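Local coordinates for protein endoglucanase (Clostridium thermocellum, PDB 2E4T) that hydrolyses internal beta-1,4-glucosidic bonds of cellulose and xyloglucan through its glycoside hydrolase family 44 catalytic module, at residues A231-A236 with T240-P245; P245-E250 with R255-Y260; I183-A188 with D281-P286; A40-G45 with I357-Y362. All coordinates share one frame; numbering follows the deposited sequence. Where two conformers were deposited one is given.

Overall arrangement
All four contacts belong to one (beta/alpha)8 barrel whose eight parallel strands include 40-43, 180-183, 226-232, 279-284 and 354-360. Contacts 3 and 4 lie in its middle, at the strand ends; they are buried, polar, and joined by hydrogen bonds such as D281 to T358 and Y285 to E359. Contact 1 leaves the same sheet through strand 226-232, touches contact 3, and is only partly buried, mixing backbone hydrogen bonds at a helix end with a leucine pair. Farthest out, about 25 Å from contact 4 between centres, contact 2 packs aromatic rings where the chain leads into helix 257-272; it shares P245 with contact 1. Polar and ionic bonding at the centre gives way to buried ring packing at the periphery.

Contact 1 of 4, residues A231-A236 with T240-P245; sequences ALYGFA and TLQSAP
The carbonyl of A236 receives two backbone N-H groups from 240-245: T240 N at 3.0 Å, an ordinary helical i to i+4 bond, and Q242 N at 3.3 Å, an i to i+6 bond. They arrive from opposite faces of the peptide plane, and Q242 N stands 46° above it. A236 O is therefore held on both sides just where helix 235-240 stops and L241 takes a positive phi.

Past this turn, Q242 folds back toward Y233 of 231-236. Its CG lies anti to the backbone N (chi1 -164°) and the chain bends at the next bond, which swings the amide round to the phenol. In this conformer the Y233 hydroxyl donates to Q242 OE1 at 2.6 Å, on a lone pair in the carbonyl plane, with ring and amide nearly perpendicular; Q242 has a second conformer, so the bond may not persist. Deeper in, L232 CD2 meets L241 CD1 at 3.8 Å, the two side chains crossing at about a right angle. Both leucines also pack on F257 of helix 257-272.

T240 OG1 takes the N-H of S243 at 2.8 Å, an ST motif just past the helix. With the wider A236 O to Q242 N bond, it marks the positive-phi exit from helix 235-240, in the loop region that follows the fifth strand of the TIM barrel.

Contact 2 of 4, residues P245-E250 with R255-Y260; sequences PDWGTE and RWFIDY
W247 lays its six-membered ring against both F257 and Y260, and most of the contact is this aromatic packing. Its CG lies anti to the backbone N (chi1 -176°), which carries the indole out towards the first turn of helix 257-272. F257 points its ring edge at the indole face, planes at 69°, while the indole in turn points its own edge at the face of Y260, planes at 86°; both pairs are offset edge-to-face. The closest ring-to-ring approach to F257 is W247 CZ3 to F257 CD1 at 3.8 Å.

Aliphatic and backbone atoms complete the apolar part. W247 CZ3 sits 3.6 Å from Y260 CB, which lies in the indole plane, and W247 CH2 rests 3.5 Å from F257 CA, so the indole also leans on the helix backbone.

The polar part is a single hydrogen bond, from the Y260 hydroxyl to E250 OE1 at 2.7 Å, met on the anti side of a carboxylate turned almost perpendicular to the phenol ring. E250 also touches K205 of helix 204-221, and Y260 packs on A204 and I208 there.

Rings thus bind the short helix 247-250 to helix 257-272, and the carboxylate satisfies the hydroxyl of a buried tyrosine at their margin.

Contact 3 of 4, residues I183-A188 with D281-P286; sequences IDNEPA and DVHWYP
H283 points its imidazole edge at N185, whose amide comes in from the side so that the two side chains cross at about a right angle. NE2 donates to N185 OD1 at 3.2 Å in a nearly straight bond (168°). The amide oxygen lies in the ring plane, but the two planes are turned 37° apart, leaving the donor tilted from the carbonyl plane. With CG of N185 anti to its backbone N (chi1 -177°), the amide reaches across to strand 279-284; its oxygen is shared with R42 NH2, the stronger partner.

E186 runs extended past the ring on the CD2 side, its CG 3.5 Å from H283 CD2, and its carboxylate is inclined by 54° to the imidazole. The three residues meet at the ends of the fourth and sixth strands of a TIM barrel. An Asn-Glu pair follows the fourth strand as in the related families 5, 30, 39 and 51, where the glutamate is the general acid/base, consistent with that role for E186 here.

Strand 226-232 runs between the two sides: A231 bonds to E186 and L232 to H283 through the backbone. E359 touches N185, E186 and H283, and D281, two residues before the histidine, accepts a hydrogen bond from T358.

Contact 4 of 4, residues A40-G45 with I357-Y362; sequences AKRFGG and ITEYDY
R42 runs out straight from strand 40-43, its CG anti to the backbone N (chi1 171°) and the chain fully extended as far as NE, to bring its guanidinium beside E359. NH1 donates to E359 OE2 at 3.0 Å, a salt bridge with an angle of 157° at the hydrogen that uses the anti lone pair of the carboxylate oxygen. The acceptor lies close to the guanidinium plane, but the carboxylate is rotated 66° from it, so this is a single-oxygen bridge.

T358 crosses the same arm at about a right angle, its CB 3.6 Å from R42 NE. Its OG1, hydrogen-bonded to D281, stands above one guanidinium face, offset toward the rim; G44 CA lies over the centre of the opposite face at 3.7 Å. E359 stretches its own chain beyond CG to meet R42, and OE2 also comes 3.7 Å from G45 CA.

Outside the segments, Y285 OH binds OE1. A glutamate near the C-terminal end of the seventh strand is the nucleophile in the related families 5, 30, 39 and 51, probably also here; R42, itself held by N31 at NH1 and N185 at NH2, is placed to orient the E359 carboxylate, consistent with a second-shell role.

Contact 1 of 4, residues A231-A236 with T240-P245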
loop_
_atom_site.group_PDB
_atom_site.type_symbol
_atom_site.label_atom_id
_atom_site.label_comp_id
_atom_site.label_asym_id
_atom_site.label_seq_id
_atom_site.Cartn_x
_atom_site.Cartn_y
_atom_site.Cartn_z
ATOM N N ALA A 231 6.140 2.047 8.346
ATOM C CA ALA A 231 6.071 2.867 7.113
ATOM C C ALA A 231 7.489 3.113 6.575
ATOM O O ALA A 231 7.857 4.224 6.166
ATOM C CB ALA A 231 5.289 4.153 7.302
ATOM N N LEU A 232 8.291 2.038 6.559
ATOM C CA LEU A 232 9.698 2.137 6.146
ATOM C C LEU A 232 9.833 2.436 4.667
ATOM O O LEU A 232 9.084 1.874 3.815
ATOM C CB LEU A 232 10.430 0.831 6.491
ATOM C CG LEU A 232 10.459 0.464 7.958
ATOM C CD1 LEU A 232 11.156 -0.882 8.122
ATOM C CD2 LEU A 232 11.161 1.532 8.808
ATOM N N TYR A 233 10.831 3.250 4.306
ATOM C CA TYR A 233 10.861 3.769 2.958
ATOM C C TYR A 233 11.281 2.721 1.904
ATOM O O TYR A 233 10.939 2.853 0.708
ATOM C CB TYR A 233 11.801 4.995 2.831
ATOM C CG TYR A 233 13.262 4.666 2.643
ATOM C CD1 TYR A 233 13.789 4.538 1.364
ATOM C CD2 TYR A 233 14.096 4.511 3.724
ATOM C CE1 TYR A 233 15.146 4.239 1.150
ATOM C CE2 TYR A 233 15.445 4.204 3.534
ATOM C CZ TYR A 233 15.949 4.086 2.256
ATOM O OH TYR A 233 17.281 3.797 1.993
ATOM N N GLY A 234 12.076 1.745 2.316
ATOM C CA GLY A 234 12.674 0.834 1.344
ATOM C C GLY A 234 13.648 -0.082 2.058
ATOM O O GLY A 234 13.817 -0.022 3.287
ATOM N N PHE A 235 14.284 -0.945 1.255
ATOM C CA PHE A 235 14.980 -2.093 1.797
ATOM C C PHE A 235 16.043 -1.725 2.840
ATOM O O PHE A 235 16.168 -2.448 3.843
ATOM C CB PHE A 235 15.602 -2.916 0.651
ATOM C CG PHE A 235 16.119 -4.216 1.148
ATOM C CD1 PHE A 235 15.288 -5.339 1.182
ATOM C CD2 PHE A 235 17.419 -4.324 1.696
ATOM C CE1 PHE A 235 15.725 -6.540 1.717
ATOM C CE2 PHE A 235 17.832 -5.523 2.282
ATOM C CZ PHE A 235 16.967 -6.599 2.274
ATOM N N ALA A 236 16.853 -0.690 2.616
ATOM C CA ALA A 236 17.891 -0.406 3.616
ATOM C C ALA A 236 17.297 -0.071 4.992
ATOM O O ALA A 236 17.931 -0.326 6.021
ATOM C CB ALA A 236 18.825 0.712 3.150
ATOM N N THR A 240 18.386 -2.275 8.317
ATOM C CA THR A 240 19.192 -1.665 9.379
ATOM C C THR A 240 18.614 -0.319 9.850
ATOM O O THR A 240 19.322 0.425 10.566
ATOM C CB THR A 240 20.638 -1.397 8.889
ATOM O OG1 THR A 240 20.572 -0.394 7.870
ATOM C CG2 THR A 240 21.321 -2.659 8.390
ATOM N N LEU A 241 17.372 0.008 9.481
ATOM C CA LEU A 241 16.809 1.316 9.815
ATOM C C LEU A 241 17.770 2.411 9.326
ATOM O O LEU A 241 18.025 3.416 9.968
ATOM C CB LEU A 241 16.425 1.411 11.283
ATOM C CG LEU A 241 15.484 2.575 11.655
ATOM C CD1 LEU A 241 14.100 2.393 11.022
ATOM C CD2 LEU A 241 15.351 2.652 13.179
ATOM N N GLN A 242 18.272 2.224 8.085
ATOM C CA GLN A 242 19.194 3.178 7.455
ATOM C C GLN A 242 20.441 3.403 8.333
ATOM O O GLN A 242 20.813 4.508 8.683
ATOM C CB GLN A 242 18.547 4.492 7.076
ATOM C CG GLN A 242 19.330 5.338 6.099
ATOM C CD GLN A 242 18.953 5.158 4.695
ATOM O OE1 GLN A 242 18.573 4.069 4.269
ATOM N NE2 GLN A 242 19.012 6.225 3.952
ATOM N N SER A 243 21.106 2.291 8.647
ATOM C CA SER A 243 22.330 2.367 9.418
ATOM C C SER A 243 22.074 3.108 10.743
ATOM O O SER A 243 22.877 3.970 11.136
ATOM C CB SER A 243 23.466 3.019 8.638
ATOM O OG SER A 243 23.706 2.345 7.378
ATOM N N ALA A 244 20.993 2.749 11.441
ATOM C CA ALA A 244 20.614 3.534 12.624
ATOM C C ALA A 244 21.773 3.523 13.612
ATOM O O ALA A 244 22.478 2.525 13.788
ATOM C CB ALA A 244 19.374 2.948 13.264
ATOM N N PRO A 245 21.963 4.634 14.350
ATOM C CA PRO A 245 23.172 4.750 15.184
ATOM C C PRO A 245 23.307 3.730 16.286
ATOM O O PRO A 245 24.438 3.491 16.743
ATOM C CB PRO A 245 23.108 6.192 15.730
ATOM C CG PRO A 245 22.110 6.910 15.005
ATOM C CD PRO A 245 21.294 5.948 14.223
#

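Contact 2 of 4, residues P245-E250 with R255-Y260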
loop_
_atom_site.group_PDB
_atom_site.type_symbol
_atom_site.label_atom_id
_atom_site.label_comp_id
_atom_site.label_asym_id
_atom_site.label_seq_id
_atom_site.Cartn_x
_atom_site.Cartn_y
_atom_site.Cartn_z
ATOM N N PRO A 245 21.963 4.634 14.350
ATOM C CA PRO A 245 23.172 4.750 15.184
ATOM C C PRO A 245 23.307 3.730 16.286
ATOM O O PRO A 245 24.438 3.491 16.743
ATOM C CB PRO A 245 23.108 6.192 15.730
ATOM C CG PRO A 245 22.110 6.910 15.005
ATOM C CD PRO A 245 21.294 5.948 14.223
ATOM N N ASP A 246 22.206 3.164 16.752
ATOM C CA ASP A 246 22.216 2.150 17.808
ATOM C C ASP A 246 21.994 0.733 17.275
ATOM O O ASP A 246 21.844 -0.192 18.081
ATOM C CB ASP A 246 21.221 2.451 18.925
ATOM C CG ASP A 246 19.776 2.490 18.426
ATOM O OD1 ASP A 246 19.550 2.510 17.197
ATOM O OD2 ASP A 246 18.874 2.508 19.337
ATOM N N TRP A 247 22.030 0.540 15.939
ATOM C CA TRP A 247 21.710 -0.787 15.418
ATOM C C TRP A 247 22.772 -1.830 15.765
ATOM O O TRP A 247 22.454 -3.014 15.922
ATOM C CB TRP A 247 21.408 -0.717 13.914
ATOM C CG TRP A 247 20.973 -2.014 13.339
ATOM C CD1 TRP A 247 21.604 -2.668 12.325
ATOM C CD2 TRP A 247 19.835 -2.833 13.710
ATOM N NE1 TRP A 247 20.932 -3.839 12.027
ATOM C CE2 TRP A 247 19.878 -3.978 12.891
ATOM C CE3 TRP A 247 18.800 -2.715 14.654
ATOM C CZ2 TRP A 247 18.948 -5.019 12.992
ATOM C CZ3 TRP A 247 17.869 -3.759 14.750
ATOM C CH2 TRP A 247 17.969 -4.894 13.944
ATOM N N GLY A 248 24.021 -1.408 15.949
ATOM C CA GLY A 248 25.078 -2.371 16.311
ATOM C C GLY A 248 24.823 -3.027 17.648
ATOM O O GLY A 248 25.312 -4.140 17.893
ATOM N N THR A 249 24.158 -2.327 18.573
ATOM C CA THR A 249 23.809 -2.895 19.861
ATOM C C THR A 249 22.402 -3.462 19.839
ATOM O O THR A 249 22.178 -4.632 20.204
ATOM C CB THR A 249 23.971 -1.873 20.990
ATOM O OG1 THR A 249 23.386 -0.640 20.632
ATOM C CG2 THR A 249 25.454 -1.660 21.264
ATOM N N GLU A 250 21.415 -2.673 19.374
ATOM C CA GLU A 250 20.049 -3.160 19.429
ATOM C C GLU A 250 19.810 -4.357 18.510
ATOM O O GLU A 250 18.965 -5.196 18.798
ATOM C CB GLU A 250 19.099 -2.021 19.034
ATOM C CG GLU A 250 19.030 -0.914 20.058
ATOM C CD GLU A 250 18.579 -1.460 21.404
ATOM O OE1 GLU A 250 17.457 -1.983 21.514
ATOM O OE2 GLU A 250 19.394 -1.376 22.368
ATOM N N ARG A 255 18.325 -10.790 12.400
ATOM C CA ARG A 255 18.730 -10.897 11.029
ATOM C C ARG A 255 18.565 -9.545 10.285
ATOM O O ARG A 255 19.300 -9.266 9.316
ATOM C CB ARG A 255 17.905 -12.019 10.326
ATOM C CG ARG A 255 18.487 -12.521 9.016
ATOM C CD ARG A 255 17.751 -13.740 8.548
ATOM N NE ARG A 255 16.408 -13.461 7.981
ATOM C CZ ARG A 255 16.067 -13.446 6.703
ATOM N NH1 ARG A 255 16.977 -13.596 5.735
ATOM N NH2 ARG A 255 14.783 -13.313 6.386
ATOM N N TRP A 256 17.535 -8.795 10.662
ATOM C CA TRP A 256 17.244 -7.483 10.074
ATOM C C TRP A 256 16.355 -6.717 11.032
ATOM O O TRP A 256 15.738 -7.305 11.973
ATOM C CB TRP A 256 16.658 -7.534 8.668
ATOM C CG TRP A 256 15.404 -8.302 8.414
ATOM C CD1 TRP A 256 14.790 -9.279 9.194
ATOM C CD2 TRP A 256 14.633 -8.234 7.203
ATOM N NE1 TRP A 256 13.707 -9.812 8.517
ATOM C CE2 TRP A 256 13.587 -9.183 7.311
ATOM C CE3 TRP A 256 14.752 -7.464 6.041
ATOM C CZ2 TRP A 256 12.676 -9.384 6.283
ATOM C CZ3 TRP A 256 13.855 -7.670 5.026
ATOM C CH2 TRP A 256 12.822 -8.622 5.150
ATOM N N PHE A 257 16.248 -5.415 10.803
ATOM C CA PHE A 257 15.426 -4.528 11.614
ATOM C C PHE A 257 13.968 -4.973 11.631
ATOM O O PHE A 257 13.309 -4.838 12.692
ATOM C CB PHE A 257 15.574 -3.063 11.178
ATOM C CG PHE A 257 14.687 -2.170 11.967
ATOM C CD1 PHE A 257 15.014 -1.783 13.253
ATOM C CD2 PHE A 257 13.480 -1.731 11.416
ATOM C CE1 PHE A 257 14.131 -1.025 14.026
ATOM C CE2 PHE A 257 12.594 -0.969 12.173
ATOM C CZ PHE A 257 12.917 -0.607 13.484
ATOM N N ILE A 258 13.436 -5.519 10.534
ATOM C CA ILE A 258 12.050 -6.015 10.576
ATOM C C ILE A 258 11.826 -6.935 11.754
ATOM O O ILE A 258 10.803 -6.837 12.465
ATOM C CB ILE A 258 11.772 -6.798 9.260
ATOM C CG1 ILE A 258 11.830 -5.875 8.022
ATOM C CG2 ILE A 258 10.461 -7.558 9.348
ATOM C CD1 ILE A 258 10.763 -4.801 7.970
ATOM N N ASP A 259 12.771 -7.873 12.007
ATOM C CA ASP A 259 12.586 -8.819 13.129
ATOM C C ASP A 259 12.628 -8.124 14.470
ATOM O O ASP A 259 11.866 -8.474 15.390
ATOM C CB ASP A 259 13.694 -9.874 13.091
ATOM C CG ASP A 259 13.540 -10.852 11.923
ATOM O OD1 ASP A 259 12.441 -10.938 11.347
ATOM O OD2 ASP A 259 14.552 -11.567 11.655
ATOM N N TYR A 260 13.567 -7.173 14.637
ATOM C CA TYR A 260 13.652 -6.391 15.876
ATOM C C TYR A 260 12.327 -5.651 16.123
ATOM O O TYR A 260 11.782 -5.651 17.244
ATOM C CB TYR A 260 14.809 -5.417 15.777
ATOM C CG TYR A 260 14.907 -4.427 16.923
ATOM C CD1 TYR A 260 15.742 -4.678 18.016
ATOM C CD2 TYR A 260 14.234 -3.223 16.875
ATOM C CE1 TYR A 260 15.895 -3.751 19.031
ATOM C CE2 TYR A 260 14.372 -2.278 17.899
ATOM C CZ TYR A 260 15.218 -2.549 18.962
ATOM O OH TYR A 260 15.375 -1.562 19.927
#

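Contact 3 of 4, residues I183-A188 with D281-P286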
loop_
_atom_site.group_PDB
_atom_site.type_symbol
_atom_site.label_atom_id
_atom_site.label_comp_id
_atom_site.label_asym_id
_atom_site.label_seq_id
_atom_site.Cartn_x
_atom_site.Cartn_y
_atom_site.Cartn_z
ATOM N N ILE A 183 1.898 5.163 12.243
ATOM C CA ILE A 183 2.911 5.812 13.086
ATOM C C ILE A 183 3.839 6.642 12.129
ATOM O O ILE A 183 4.919 6.222 11.740
ATOM C CB ILE A 183 3.686 4.797 13.898
ATOM C CG1 ILE A 183 2.744 3.927 14.742
ATOM C CG2 ILE A 183 4.625 5.543 14.867
ATOM C CD1 ILE A 183 3.304 2.685 15.262
ATOM N N ASP A 184 3.332 7.808 11.736
ATOM C CA ASP A 184 4.140 8.711 10.893
ATOM C C ASP A 184 4.493 8.029 9.555
ATOM O O ASP A 184 3.700 7.213 9.036
ATOM C CB ASP A 184 5.335 9.260 11.705
ATOM C CG ASP A 184 5.807 10.634 11.302
ATOM O OD1 ASP A 184 6.391 10.746 10.194
ATOM O OD2 ASP A 184 5.607 11.596 12.097
ATOM N N ASN A 185 5.619 8.442 8.997
ATOM C CA ASN A 185 5.983 8.094 7.635
ATOM C C ASN A 185 7.520 8.076 7.573
ATOM O O ASN A 185 8.168 9.036 7.947
ATOM C CB ASN A 185 5.498 9.220 6.681
ATOM C CG ASN A 185 5.790 8.877 5.229
ATOM O OD1 ASN A 185 5.225 7.876 4.684
ATOM N ND2 ASN A 185 6.702 9.616 4.610
ATOM N N GLU A 186 8.077 6.966 7.077
ATOM C CA GLU A 186 9.501 6.883 6.721
ATOM C C GLU A 186 10.393 7.453 7.820
ATOM O O GLU A 186 11.205 8.364 7.594
ATOM C CB GLU A 186 9.783 7.519 5.354
ATOM C CG GLU A 186 8.979 6.794 4.262
ATOM C CD GLU A 186 9.319 7.195 2.864
ATOM O OE1 GLU A 186 10.077 8.183 2.633
ATOM O OE2 GLU A 186 8.794 6.504 1.928
ATOM N N PRO A 187 10.380 6.841 9.010
ATOM C CA PRO A 187 11.166 7.392 10.131
ATOM C C PRO A 187 12.659 7.382 9.866
ATOM O O PRO A 187 13.367 8.300 10.370
ATOM C CB PRO A 187 10.780 6.468 11.310
ATOM C CG PRO A 187 10.314 5.183 10.640
ATOM C CD PRO A 187 9.563 5.680 9.414
ATOM N N ALA A 188 13.202 6.384 9.152
ATOM C CA ALA A 188 14.614 6.386 8.866
ATOM C C ALA A 188 15.023 7.502 7.917
ATOM O O ALA A 188 16.232 7.763 7.779
ATOM C CB ALA A 188 15.105 5.028 8.377
ATOM N N ASP A 281 3.987 -2.321 8.091
ATOM C CA ASP A 281 3.719 -1.388 6.973
ATOM C C ASP A 281 5.041 -0.968 6.370
ATOM O O ASP A 281 5.919 -0.417 7.089
ATOM C CB ASP A 281 3.029 -0.142 7.656
ATOM C CG ASP A 281 2.788 1.019 6.753
ATOM O OD1 ASP A 281 3.454 1.111 5.692
ATOM O OD2 ASP A 281 1.887 1.825 7.113
ATOM N N VAL A 282 5.229 -1.260 5.080
ATOM C CA VAL A 282 6.448 -0.883 4.404
ATOM C C VAL A 282 6.095 -0.243 3.036
ATOM O O VAL A 282 5.003 -0.432 2.485
ATOM C CB VAL A 282 7.415 -2.070 4.182
ATOM C CG1 VAL A 282 7.882 -2.648 5.517
ATOM C CG2 VAL A 282 6.750 -3.162 3.300
ATOM N N HIS A 283 7.086 0.500 2.522
ATOM C CA HIS A 283 7.029 1.069 1.180
ATOM C C HIS A 283 7.989 0.266 0.310
ATOM O O HIS A 283 9.109 -0.056 0.734
ATOM C CB HIS A 283 7.460 2.525 1.187
ATOM C CG HIS A 283 6.592 3.371 2.051
ATOM N ND1 HIS A 283 5.406 3.049 2.651
ATOM C CD2 HIS A 283 6.843 4.673 2.411
ATOM C CE1 HIS A 283 4.961 4.139 3.326
ATOM N NE2 HIS A 283 5.839 5.127 3.200
ATOM N N TRP A 284 7.550 -0.050 -0.928
ATOM C CA TRP A 284 8.339 -0.872 -1.831
ATOM C C TRP A 284 8.270 -0.247 -3.229
ATOM O O TRP A 284 7.329 -0.475 -3.987
ATOM C CB TRP A 284 7.838 -2.342 -1.870
ATOM C CG TRP A 284 8.575 -3.234 -2.777
ATOM C CD1 TRP A 284 8.187 -3.640 -4.040
ATOM C CD2 TRP A 284 9.846 -3.904 -2.524
ATOM N NE1 TRP A 284 9.134 -4.537 -4.559
ATOM C CE2 TRP A 284 10.137 -4.724 -3.650
ATOM C CE3 TRP A 284 10.726 -3.931 -1.449
ATOM C CZ2 TRP A 284 11.293 -5.533 -3.712
ATOM C CZ3 TRP A 284 11.875 -4.752 -1.531
ATOM C CH2 TRP A 284 12.117 -5.529 -2.671
ATOM N N TYR A 285 9.293 0.559 -3.538
ATOM C CA TYR A 285 9.491 1.051 -4.894
ATOM C C TYR A 285 10.527 0.149 -5.497
ATOM O O TYR A 285 11.669 0.103 -5.030
ATOM C CB TYR A 285 9.944 2.508 -4.900
ATOM C CG TYR A 285 8.842 3.439 -4.428
ATOM C CD1 TYR A 285 7.863 3.870 -5.301
ATOM C CD2 TYR A 285 8.802 3.899 -3.118
ATOM C CE1 TYR A 285 6.865 4.739 -4.874
ATOM C CE2 TYR A 285 7.836 4.766 -2.673
ATOM C CZ TYR A 285 6.855 5.222 -3.570
ATOM O OH TYR A 285 5.925 6.153 -3.236
ATOM N N PRO A 286 10.168 -0.664 -6.524
ATOM C CA PRO A 286 11.118 -1.635 -7.057
ATOM C C PRO A 286 12.426 -0.973 -7.449
ATOM O O PRO A 286 12.414 0.081 -8.115
ATOM C CB PRO A 286 10.382 -2.208 -8.283
ATOM C CG PRO A 286 8.997 -2.033 -7.926
ATOM C CD PRO A 286 8.847 -0.758 -7.170
#

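Contact 4 of 4, residues A40-G45 with I357-Y362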
loop_
_atom_site.group_PDB
_atom_site.type_symbol
_atom_site.label_atom_id
_atom_site.label_comp_id
_atom_site.label_asym_id
_atom_site.label_seq_id
_atom_site.Cartn_x
_atom_site.Cartn_y
_atom_site.Cartn_z
ATOM N N ALA A 40 -9.164 1.346 -0.616
ATOM C CA ALA A 40 -8.553 1.932 0.574
ATOM C C ALA A 40 -7.960 3.286 0.117
ATOM O O ALA A 40 -7.540 3.451 -1.020
ATOM C CB ALA A 40 -7.440 1.038 1.170
ATOM N N LYS A 41 -7.969 4.234 1.080
ATOM C CA LYS A 41 -7.315 5.522 0.881
ATOM C C LYS A 41 -6.380 5.774 2.052
ATOM O O LYS A 41 -6.799 5.695 3.214
ATOM C CB LYS A 41 -8.343 6.665 0.785
ATOM C CG LYS A 41 -9.049 6.746 -0.546
ATOM C CD LYS A 41 -8.132 6.955 -1.764
ATOM C CE LYS A 41 -7.199 8.143 -1.693
ATOM N NZ LYS A 41 -7.924 9.461 -1.670
ATOM N N ARG A 42 -5.126 6.114 1.726
ATOM C CA ARG A 42 -4.126 6.479 2.731
ATOM C C ARG A 42 -3.813 7.966 2.638
ATOM O O ARG A 42 -3.500 8.470 1.558
ATOM C CB ARG A 42 -2.831 5.685 2.488
ATOM C CG ARG A 42 -1.658 6.166 3.362
ATOM C CD ARG A 42 -0.499 5.216 3.203
ATOM N NE ARG A 42 0.701 5.563 3.950
ATOM C CZ ARG A 42 1.777 6.161 3.457
ATOM N NH1 ARG A 42 1.783 6.703 2.251
ATOM N NH2 ARG A 42 2.873 6.165 4.249
ATOM N N PHE A 43 -3.905 8.619 3.828
ATOM C CA PHE A 43 -3.402 9.974 4.036
ATOM C C PHE A 43 -2.012 9.813 4.640
ATOM O O PHE A 43 -1.905 9.438 5.818
ATOM C CB PHE A 43 -4.352 10.706 4.998
ATOM C CG PHE A 43 -3.864 12.058 5.441
ATOM C CD1 PHE A 43 -3.935 13.168 4.571
ATOM C CD2 PHE A 43 -3.372 12.256 6.730
ATOM C CE1 PHE A 43 -3.497 14.430 4.976
ATOM C CE2 PHE A 43 -2.974 13.557 7.161
ATOM C CZ PHE A 43 -3.047 14.606 6.276
ATOM N N GLY A 44 -0.972 9.947 3.810
ATOM C CA GLY A 44 0.359 9.617 4.266
ATOM C C GLY A 44 1.388 10.254 3.366
ATOM O O GLY A 44 1.082 11.064 2.490
ATOM N N GLY A 45 2.658 9.864 3.576
ATOM C CA GLY A 45 3.750 10.429 2.842
ATOM C C GLY A 45 4.346 11.663 3.528
ATOM O O GLY A 45 3.953 12.036 4.644
ATOM N N ILE A 357 1.531 -2.796 2.120
ATOM C CA ILE A 357 2.484 -2.111 1.231
ATOM C C ILE A 357 1.844 -0.755 0.941
ATOM O O ILE A 357 0.996 -0.627 0.061
ATOM C CB ILE A 357 2.773 -2.902 -0.054
ATOM C CG1 ILE A 357 3.051 -4.390 0.234
ATOM C CG2 ILE A 357 3.879 -2.208 -0.798
ATOM C CD1 ILE A 357 4.235 -4.691 1.126
ATOM N N THR A 358 2.221 0.263 1.759
ATOM C CA THR A 358 1.465 1.507 1.765
ATOM C C THR A 358 1.972 2.562 0.752
ATOM O O THR A 358 1.291 3.584 0.562
ATOM C CB THR A 358 1.383 2.102 3.169
ATOM O OG1 THR A 358 2.690 2.379 3.633
ATOM C CG2 THR A 358 0.540 1.227 4.079
ATOM N N GLU A 359 3.097 2.292 0.092
ATOM C CA GLU A 359 3.476 3.022 -1.103
ATOM C C GLU A 359 4.190 2.018 -2.001
ATOM O O GLU A 359 5.008 1.208 -1.516
ATOM C CB GLU A 359 4.438 4.192 -0.881
ATOM C CG GLU A 359 3.855 5.289 -0.024
ATOM C CD GLU A 359 4.756 6.490 0.190
ATOM O OE1 GLU A 359 5.707 6.707 -0.616
ATOM O OE2 GLU A 359 4.470 7.264 1.153
ATOM N N TYR A 360 3.942 2.098 -3.304
ATOM C CA TYR A 360 4.662 1.349 -4.303
ATOM C C TYR A 360 4.299 1.993 -5.655
ATOM O O TYR A 360 3.273 2.696 -5.790
ATOM C CB TYR A 360 4.287 -0.154 -4.316
ATOM C CG TYR A 360 2.836 -0.420 -4.702
ATOM C CD1 TYR A 360 2.512 -0.667 -6.027
ATOM C CD2 TYR A 360 1.818 -0.380 -3.769
ATOM C CE1 TYR A 360 1.218 -0.860 -6.446
ATOM C CE2 TYR A 360 0.483 -0.588 -4.157
ATOM C CZ TYR A 360 0.198 -0.808 -5.493
ATOM O OH TYR A 360 -1.084 -0.981 -5.950
ATOM N N ASP A 361 5.132 1.709 -6.668
ATOM C CA ASP A 361 4.904 2.165 -8.056
ATOM C C ASP A 361 5.877 1.391 -8.905
ATOM O O ASP A 361 7.088 1.507 -8.717
ATOM C CB ASP A 361 5.155 3.660 -8.147
ATOM C CG ASP A 361 5.084 4.217 -9.573
ATOM O OD1 ASP A 361 4.555 3.538 -10.470
ATOM O OD2 ASP A 361 5.530 5.404 -9.765
ATOM N N TYR A 362 5.337 0.587 -9.859
ATOM C CA TYR A 362 6.166 -0.180 -10.777
ATOM C C TYR A 362 6.550 0.613 -12.041
ATOM O O TYR A 362 7.255 0.066 -12.909
ATOM C CB TYR A 362 5.502 -1.528 -11.101
ATOM C CG TYR A 362 5.764 -2.534 -10.007
ATOM C CD1 TYR A 362 5.223 -2.362 -8.713
ATOM C CD2 TYR A 362 6.628 -3.604 -10.219
ATOM C CE1 TYR A 362 5.580 -3.191 -7.658
ATOM C CE2 TYR A 362 6.970 -4.458 -9.191
ATOM C CZ TYR A 362 6.482 -4.230 -7.900
ATOM O OH TYR A 362 6.811 -5.017 -6.819
#